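Side-chain contact in 3'-5' exonuclease crn-4 (Caenorhabditis elegans, PDB 5DK5), which degrades RNA and DNA from the 3' end as a metal-dependent DEDDh exonuclease and takes part in apoptotic DNA degradation: residues 175-180 with 195-200. Residues are numbered along the deposited sequence; the frame is centred on the assembly and turned at random.
Sequences KMNEYY and CLNIAT
Asn177 of helix 172-179 and Asn197 of helix 191-207 join their side-chain amides in a single direct hydrogen bond, Asn177 ND2 to Asn197 OD1 at 3.1 Å. The two side chains cross nearly at right angles, with amide planes 64° apart, and the N-H (152° at the hydrogen) comes down on the oxygen from above its carbonyl plane, not along a lone pair. A water donates to Asn177 OD1 at 3.0 Å and to Asn197 OD1 at 3.2 Å, reaching the latter from the face opposite Asn177 ND2. With CG anti to its own carbonyl carbon (chi1 -83°), the Asn197 side chain leaves the helix beside the backbone N; its ND2 donates to Ile185 O, consistent with OD1 facing Asn177. Around this polar link, Asn177 packs on Ile201 and Leu182, while Ile198 and Ala199 seat helix 191-207 on Ile23 of strand 20-28. The side chain of Asn197 is about 5 Å from that of the magnesium ligand Asp194, three residues earlier. With an alanine at Asn177, Asn197 OD1 would probably lose its direct amide donor and the water one of its anchors. A buried oxygen shared by an amide N-H and a water thus ties two helices of the exonuclease domain near its metal site.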
loop_
_atom_site.group_PDB
_atom_site.type_symbol
_atom_site.label_atom_id
_atom_site.label_comp_id
_atom_site.label_asym_id
_atom_site.label_seq_id
_atom_site.Cartn_x
_atom_site.Cartn_y
_atom_site.Cartn_z
ATOM N N LYS B 175 9.658 -8.346 26.735
ATOM C CA LYS B 175 10.099 -7.974 28.076
ATOM C C LYS B 175 9.448 -8.855 29.134
ATOM O O LYS B 175 10.115 -9.341 30.046
ATOM C CB LYS B 175 9.780 -6.504 28.356
ATOM C CG LYS B 175 10.746 -5.527 27.711
ATOM C CD LYS B 175 10.306 -4.090 27.929
ATOM C CE LYS B 175 11.263 -3.112 27.269
ATOM N NZ LYS B 175 10.845 -1.700 27.480
ATOM N N MET B 176 8.141 -9.052 29.006
ATOM C CA MET B 176 7.387 -9.844 29.968
ATOM C C MET B 176 7.840 -11.301 29.968
ATOM O O MET B 176 7.941 -11.922 31.024
ATOM C CB MET B 176 5.890 -9.749 29.671
ATOM C CG MET B 176 5.303 -8.384 29.986
ATOM S SD MET B 176 3.513 -8.282 29.786
ATOM C CE MET B 176 3.354 -8.426 28.008
ATOM N N ASN B 177 8.120 -11.845 28.789
ATOM C CA ASN B 177 8.616 -13.214 28.692
ATOM C C ASN B 177 10.011 -13.352 29.296
ATOM O O ASN B 177 10.346 -14.387 29.874
ATOM C CB ASN B 177 8.638 -13.681 27.233
ATOM C CG ASN B 177 7.321 -14.302 26.790
ATOM O OD1 ASN B 177 6.522 -14.755 27.607
ATOM N ND2 ASN B 177 7.101 -14.336 25.481
ATOM N N GLU B 178 10.824 -12.310 29.158
ATOM C CA GLU B 178 12.182 -12.330 29.689
ATOM C C GLU B 178 12.175 -12.190 31.208
ATOM O O GLU B 178 13.020 -12.761 31.897
ATOM C CB GLU B 178 13.019 -11.213 29.063
ATOM C CG GLU B 178 14.493 -11.246 29.457
ATOM C CD GLU B 178 15.304 -10.168 28.765
ATOM O OE1 GLU B 178 14.705 -9.331 28.057
ATOM O OE2 GLU B 178 16.543 -10.157 28.927
ATOM N N TYR B 179 11.215 -11.430 31.725
ATOM C CA TYR B 179 11.123 -11.183 33.160
ATOM C C TYR B 179 10.771 -12.457 33.921
ATOM O O TYR B 179 11.396 -12.780 34.931
ATOM C CB TYR B 179 10.083 -10.099 33.448
ATOM C CG TYR B 179 9.998 -9.703 34.904
ATOM C CD1 TYR B 179 10.789 -8.683 35.413
ATOM C CD2 TYR B 179 9.123 -10.348 35.769
ATOM C CE1 TYR B 179 10.713 -8.317 36.743
ATOM C CE2 TYR B 179 9.041 -9.988 37.102
ATOM C CZ TYR B 179 9.839 -8.971 37.583
ATOM O OH TYR B 179 9.762 -8.609 38.907
ATOM N N TYR B 180 9.762 -13.172 33.430
ATOM C CA TYR B 180 9.307 -14.406 34.062
ATOM C C TYR B 180 10.028 -15.625 33.491
ATOM O O TYR B 180 9.689 -16.763 33.818
ATOM C CB TYR B 180 7.793 -14.559 33.893
ATOM C CG TYR B 180 6.995 -13.468 34.574
ATOM C CD1 TYR B 180 6.631 -13.577 35.908
ATOM C CD2 TYR B 180 6.609 -12.328 33.883
ATOM C CE1 TYR B 180 5.905 -12.581 36.536
ATOM C CE2 TYR B 180 5.883 -11.328 34.500
ATOM C CZ TYR B 180 5.534 -11.459 35.826
ATOM O OH TYR B 180 4.812 -10.464 36.443
ATOM N N CYS B 195 -1.262 -13.847 20.947
ATOM C CA CYS B 195 -2.336 -14.218 21.862
ATOM C C CYS B 195 -1.872 -15.275 22.859
ATOM O O CYS B 195 -2.122 -15.160 24.058
ATOM C CB CYS B 195 -3.545 -14.735 21.083
ATOM S SG CYS B 195 -4.504 -13.453 20.256
ATOM N N LEU B 196 -1.195 -16.300 22.354
ATOM C CA LEU B 196 -0.718 -17.390 23.196
ATOM C C LEU B 196 0.341 -16.908 24.183
ATOM O O LEU B 196 0.342 -17.313 25.344
ATOM C CB LEU B 196 -0.158 -18.521 22.331
ATOM C CG LEU B 196 -1.175 -19.268 21.464
ATOM C CD1 LEU B 196 -0.469 -20.230 20.520
ATOM C CD2 LEU B 196 -2.194 -20.012 22.315
ATOM N N ASN B 197 1.238 -16.044 23.722
ATOM C CA ASN B 197 2.274 -15.493 24.588
ATOM C C ASN B 197 1.678 -14.632 25.695
ATOM O O ASN B 197 2.057 -14.755 26.859
ATOM C CB ASN B 197 3.278 -14.672 23.777
ATOM C CG ASN B 197 4.336 -15.534 23.120
ATOM O OD1 ASN B 197 5.187 -16.114 23.797
ATOM N ND2 ASN B 197 4.297 -15.617 21.793
ATOM N N ILE B 198 0.739 -13.766 25.329
ATOM C CA ILE B 198 0.078 -12.900 26.298
ATOM C C ILE B 198 -0.707 -13.736 27.305
ATOM O O ILE B 198 -0.720 -13.435 28.499
ATOM C CB ILE B 198 -0.866 -11.896 25.604
ATOM C CG1 ILE B 198 -0.057 -10.898 24.774
ATOM C CG2 ILE B 198 -1.710 -11.139 26.632
ATOM C CD1 ILE B 198 -0.892 -10.060 23.818
ATOM N N ALA B 199 -1.358 -14.786 26.813
ATOM C CA ALA B 199 -2.147 -15.668 27.666
ATOM C C ALA B 199 -1.265 -16.378 28.688
ATOM O O ALA B 199 -1.614 -16.466 29.865
ATOM C CB ALA B 199 -2.899 -16.683 26.822
ATOM N N THR B 200 -0.124 -16.884 28.233
ATOM C CA THR B 200 0.805 -17.582 29.114
ATOM C C THR B 200 1.401 -16.614 30.133
ATOM O O THR B 200 1.565 -16.956 31.303
ATOM C CB THR B 200 1.938 -18.252 28.319
ATOM O OG1 THR B 200 1.375 -19.109 27.318
ATOM C CG2 THR B 200 2.835 -19.074 29.235
HETATM O O HOH W 1 4.785 -17.050 26.811
#